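Local coordinates for AztD protein (Citrobacter koseri, PDB 6CMK) that acts as a periplasmic zinc chaperone, binding zinc ions and handing one directly to the solute-binding protein AztC of the AztABCD zinc transport system, at residues Y270-L282 and R292-V305. Numbering follows the deposited sequence.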
# COMPACT_ATOMS: atom_id res chain seq x y z
N TYR B 270 -2.03 -14.70 5.45
CA TYR B 270 -2.45 -16.09 5.62
C TYR B 270 -2.55 -16.71 4.24
O TYR B 270 -2.60 -16.02 3.22
CB TYR B 270 -3.80 -16.20 6.36
CG TYR B 270 -4.98 -15.67 5.58
CD1 TYR B 270 -5.39 -14.35 5.69
CD2 TYR B 270 -5.71 -16.50 4.73
CE1 TYR B 270 -6.48 -13.86 4.98
CE2 TYR B 270 -6.79 -16.03 4.02
CZ TYR B 270 -7.18 -14.72 4.16
OH TYR B 270 -8.25 -14.26 3.44
N PHE B 271 -2.64 -18.05 4.23
CA PHE B 271 -2.93 -18.78 3.02
C PHE B 271 -4.13 -19.68 3.26
O PHE B 271 -4.36 -20.14 4.38
CB PHE B 271 -1.73 -19.61 2.56
CG PHE B 271 -0.54 -18.77 2.26
CD1 PHE B 271 -0.46 -18.09 1.06
CD2 PHE B 271 0.48 -18.63 3.18
CE1 PHE B 271 0.62 -17.28 0.79
CE2 PHE B 271 1.57 -17.83 2.91
CZ PHE B 271 1.64 -17.15 1.72
N ILE B 272 -4.92 -19.90 2.21
CA ILE B 272 -5.94 -20.93 2.21
C ILE B 272 -5.58 -21.91 1.10
O ILE B 272 -5.28 -21.50 -0.03
CB ILE B 272 -7.34 -20.36 2.02
CG1 ILE B 272 -7.69 -19.43 3.19
CG2 ILE B 272 -8.38 -21.49 1.94
CD1 ILE B 272 -9.01 -18.72 3.03
N GLY B 273 -5.57 -23.19 1.44
CA GLY B 273 -5.35 -24.22 0.45
C GLY B 273 -6.51 -25.18 0.40
O GLY B 273 -7.27 -25.30 1.37
N ASN B 274 -6.67 -25.87 -0.72
CA ASN B 274 -7.51 -27.05 -0.68
C ASN B 274 -6.79 -28.13 0.13
O ASN B 274 -5.62 -28.00 0.50
CB ASN B 274 -7.86 -27.52 -2.10
CG ASN B 274 -6.67 -28.04 -2.88
OD1 ASN B 274 -5.53 -27.64 -2.68
ND2 ASN B 274 -6.95 -28.95 -3.81
N TYR B 275 -7.53 -29.19 0.46
CA TYR B 275 -6.98 -30.25 1.29
C TYR B 275 -7.83 -31.48 1.05
O TYR B 275 -8.45 -32.01 1.97
CB TYR B 275 -6.95 -29.84 2.77
CG TYR B 275 -5.94 -30.62 3.59
CD1 TYR B 275 -4.58 -30.41 3.43
CD2 TYR B 275 -6.35 -31.56 4.52
CE1 TYR B 275 -3.65 -31.11 4.16
CE2 TYR B 275 -5.43 -32.28 5.27
CZ TYR B 275 -4.07 -32.05 5.08
OH TYR B 275 -3.14 -32.75 5.81
N GLY B 276 -7.84 -31.93 -0.19
CA GLY B 276 -8.85 -32.84 -0.65
C GLY B 276 -9.99 -32.04 -1.25
O GLY B 276 -10.05 -30.81 -1.14
N PRO B 277 -10.93 -32.73 -1.89
CA PRO B 277 -11.92 -32.02 -2.72
C PRO B 277 -12.99 -31.28 -1.92
O PRO B 277 -13.61 -30.37 -2.48
CB PRO B 277 -12.52 -33.14 -3.58
CG PRO B 277 -12.19 -34.42 -2.87
CD PRO B 277 -10.93 -34.18 -2.11
N ASP B 278 -13.21 -31.60 -0.64
CA ASP B 278 -14.25 -30.93 0.14
C ASP B 278 -13.71 -30.36 1.45
O ASP B 278 -14.48 -30.10 2.38
CB ASP B 278 -15.42 -31.88 0.43
CG ASP B 278 -15.02 -33.08 1.28
OD1 ASP B 278 -13.83 -33.23 1.62
OD2 ASP B 278 -15.92 -33.88 1.62
N ARG B 279 -12.41 -30.11 1.53
CA ARG B 279 -11.81 -29.51 2.71
C ARG B 279 -10.89 -28.38 2.27
O ARG B 279 -10.37 -28.40 1.15
CB ARG B 279 -11.00 -30.54 3.51
CG ARG B 279 -11.84 -31.59 4.19
CD ARG B 279 -11.01 -32.80 4.55
NE ARG B 279 -11.68 -33.64 5.54
CZ ARG B 279 -11.22 -34.81 5.97
NH1 ARG B 279 -11.90 -35.49 6.88
NH2 ARG B 279 -10.10 -35.31 5.47
N ILE B 280 -10.71 -27.39 3.15
CA ILE B 280 -9.68 -26.37 2.96
C ILE B 280 -8.89 -26.27 4.26
O ILE B 280 -9.35 -26.66 5.33
CB ILE B 280 -10.26 -24.99 2.57
CG1 ILE B 280 -11.26 -24.47 3.62
CG2 ILE B 280 -10.90 -25.05 1.19
CD1 ILE B 280 -11.80 -23.06 3.33
N ILE B 281 -7.67 -25.74 4.15
CA ILE B 281 -6.88 -25.42 5.32
C ILE B 281 -6.55 -23.94 5.29
O ILE B 281 -6.34 -23.34 4.23
CB ILE B 281 -5.58 -26.25 5.47
CG1 ILE B 281 -4.78 -26.25 4.17
CG2 ILE B 281 -5.90 -27.65 5.95
CD1 ILE B 281 -3.34 -26.71 4.37
N LEU B 282 -6.50 -23.36 6.49
CA LEU B 282 -6.10 -21.99 6.71
C LEU B 282 -4.73 -22.03 7.37
O LEU B 282 -4.54 -22.78 8.34
CB LEU B 282 -7.10 -21.26 7.60
CG LEU B 282 -8.47 -20.86 7.06
CD1 LEU B 282 -9.23 -22.01 6.44
CD2 LEU B 282 -9.26 -20.27 8.23
N ARG B 292 -5.42 -24.64 10.39
CA ARG B 292 -6.78 -24.99 10.79
C ARG B 292 -7.53 -25.57 9.60
O ARG B 292 -7.48 -25.02 8.49
CB ARG B 292 -7.54 -23.77 11.32
CG ARG B 292 -7.00 -23.25 12.63
CD ARG B 292 -7.31 -24.21 13.77
NE ARG B 292 -6.88 -23.70 15.07
CZ ARG B 292 -5.67 -23.91 15.60
NH1 ARG B 292 -4.76 -24.62 14.95
NH2 ARG B 292 -5.38 -23.40 16.78
N LEU B 293 -8.26 -26.65 9.85
CA LEU B 293 -9.04 -27.35 8.83
C LEU B 293 -10.48 -26.87 8.86
O LEU B 293 -11.09 -26.77 9.93
CB LEU B 293 -9.00 -28.86 9.09
CG LEU B 293 -9.77 -29.77 8.14
CD1 LEU B 293 -8.99 -29.98 6.86
CD2 LEU B 293 -10.10 -31.10 8.81
N ILE B 294 -11.04 -26.59 7.68
CA ILE B 294 -12.48 -26.37 7.54
C ILE B 294 -13.05 -27.44 6.62
O ILE B 294 -12.56 -27.63 5.50
CB ILE B 294 -12.83 -24.96 7.02
CG1 ILE B 294 -12.34 -23.91 8.01
CG2 ILE B 294 -14.34 -24.85 6.79
CD1 ILE B 294 -12.56 -22.49 7.55
N GLN B 295 -14.09 -28.12 7.09
CA GLN B 295 -14.80 -29.11 6.30
C GLN B 295 -15.95 -28.45 5.57
O GLN B 295 -16.79 -27.79 6.19
CB GLN B 295 -15.33 -30.22 7.21
CG GLN B 295 -16.18 -31.25 6.49
CD GLN B 295 -15.36 -32.11 5.57
OE1 GLN B 295 -14.43 -32.79 6.00
NE2 GLN B 295 -15.71 -32.10 4.28
N LEU B 296 -15.99 -28.62 4.23
CA LEU B 296 -17.07 -28.05 3.45
C LEU B 296 -18.20 -29.07 3.31
O LEU B 296 -17.95 -30.28 3.26
CB LEU B 296 -16.58 -27.65 2.06
CG LEU B 296 -15.34 -26.79 2.03
CD1 LEU B 296 -14.83 -26.66 0.61
CD2 LEU B 296 -15.63 -25.42 2.63
N PRO B 297 -19.44 -28.61 3.24
CA PRO B 297 -20.55 -29.56 3.07
C PRO B 297 -20.53 -30.29 1.74
O PRO B 297 -20.92 -31.46 1.69
CB PRO B 297 -21.81 -28.69 3.23
CG PRO B 297 -21.36 -27.29 3.09
CD PRO B 297 -19.91 -27.22 3.43
N THR B 298 -20.09 -29.64 0.66
CA THR B 298 -19.92 -30.28 -0.63
C THR B 298 -18.57 -29.85 -1.20
O THR B 298 -17.80 -29.13 -0.55
CB THR B 298 -21.05 -29.94 -1.61
OG1 THR B 298 -21.12 -28.52 -1.79
CG2 THR B 298 -22.39 -30.45 -1.09
N ARG B 299 -18.28 -30.28 -2.42
CA ARG B 299 -16.95 -30.09 -2.98
C ARG B 299 -16.71 -28.65 -3.42
O ARG B 299 -17.62 -27.95 -3.88
CB ARG B 299 -16.73 -31.05 -4.15
CG ARG B 299 -16.41 -32.45 -3.68
CD ARG B 299 -16.51 -33.46 -4.80
NE ARG B 299 -17.89 -33.65 -5.23
CZ ARG B 299 -18.25 -34.43 -6.24
NH1 ARG B 299 -17.33 -35.10 -6.92
NH2 ARG B 299 -19.53 -34.55 -6.57
N ARG B 300 -15.46 -28.23 -3.30
CA ARG B 300 -15.05 -26.87 -3.62
C ARG B 300 -14.98 -26.65 -5.12
O ARG B 300 -14.40 -27.46 -5.86
CB ARG B 300 -13.69 -26.60 -2.97
CG ARG B 300 -13.14 -25.22 -3.20
CD ARG B 300 -11.77 -25.10 -2.56
NE ARG B 300 -10.85 -25.87 -3.36
CZ ARG B 300 -10.30 -25.43 -4.48
NH1 ARG B 300 -10.53 -24.18 -4.90
NH2 ARG B 300 -9.50 -26.22 -5.18
N VAL B 301 -15.57 -25.55 -5.58
CA VAL B 301 -15.46 -25.10 -6.97
C VAL B 301 -14.39 -24.03 -7.13
O VAL B 301 -13.61 -24.06 -8.09
CB VAL B 301 -16.84 -24.59 -7.46
CG1 VAL B 301 -16.72 -23.93 -8.84
CG2 VAL B 301 -17.87 -25.72 -7.49
N HIS B 302 -14.35 -23.07 -6.21
CA HIS B 302 -13.45 -21.93 -6.33
C HIS B 302 -13.32 -21.25 -4.98
O HIS B 302 -14.20 -21.38 -4.13
CB HIS B 302 -13.97 -20.93 -7.38
CG HIS B 302 -12.98 -19.89 -7.78
ND1 HIS B 302 -13.28 -18.54 -7.80
CD2 HIS B 302 -11.69 -19.99 -8.16
CE1 HIS B 302 -12.22 -17.86 -8.19
NE2 HIS B 302 -11.24 -18.72 -8.42
N PHE B 303 -12.22 -20.53 -4.76
CA PHE B 303 -12.16 -19.66 -3.60
C PHE B 303 -11.32 -18.42 -3.91
O PHE B 303 -10.51 -18.41 -4.84
CB PHE B 303 -11.67 -20.39 -2.33
CG PHE B 303 -10.38 -21.20 -2.45
CD1 PHE B 303 -9.46 -21.04 -3.48
CD2 PHE B 303 -10.11 -22.16 -1.48
CE1 PHE B 303 -8.30 -21.81 -3.52
CE2 PHE B 303 -8.97 -22.93 -1.51
CZ PHE B 303 -8.06 -22.75 -2.53
N VAL B 304 -11.59 -17.35 -3.15
CA VAL B 304 -10.86 -16.09 -3.26
C VAL B 304 -10.87 -15.42 -1.90
O VAL B 304 -11.73 -15.69 -1.06
CB VAL B 304 -11.46 -15.10 -4.30
CG1 VAL B 304 -11.58 -15.70 -5.70
CG2 VAL B 304 -12.83 -14.56 -3.83
N VAL B 305 -9.90 -14.52 -1.68
CA VAL B 305 -9.90 -13.73 -0.46
C VAL B 305 -10.65 -12.43 -0.70
O VAL B 305 -10.85 -11.98 -1.83
CB VAL B 305 -8.46 -13.45 0.06
CG1 VAL B 305 -7.67 -14.75 0.21
CG2 VAL B 305 -7.72 -12.44 -0.82
O HOH W 1 -10.33 -28.85 -4.58
O HOH W 2 -13.05 -29.77 -5.24
O HOH W 3 -18.18 -32.94 1.15
O HOH W 4 -11.11 -28.16 -1.55
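The outer hairpin of one beta-propeller blade, strands 279-282 and 292-295, continues here through residues 296-299 into 300-305, the first strand of the next blade; strand 300-305 faces the side of the first blade that carries Ile272 and Ile280, and Phe303 meets both. Within the hairpin, Ile280 and Ile294 form an antiparallel hydrogen-bonded pair, with Ile294 N to Ile280 O at 2.9 Å, and their side chains lie side by side. On the opposite face, Arg279 runs extended to Gln295, its NE meeting OE1 at 2.9 Å near the guanidinium plane. Gln295, bent at chi2 (70°), turns its NE2 almost straight (175°) onto Leu296 O, so both ends of the amide are engaged. The beta turn 276-279 holds the crossing chain: Asp278 O accepts Leu296 N at 2.8 Å and Pro277 O accepts Arg300 N at 2.9 Å. Between the blades, Ile280 CG2 reaches the edge of the Phe303 ring, CE2 at 3.9 Å, while Ile272 CG2 approaches CE2 obliquely. Arg300 NH1 lies 3.5 Å above the centre of that ring, and water 4 bridges Arg300 NE and Arg279 O. Two backbone bonds thus tie crossover to turn, and Phe303 packs against isoleucine methyls with a guanidinium over its face.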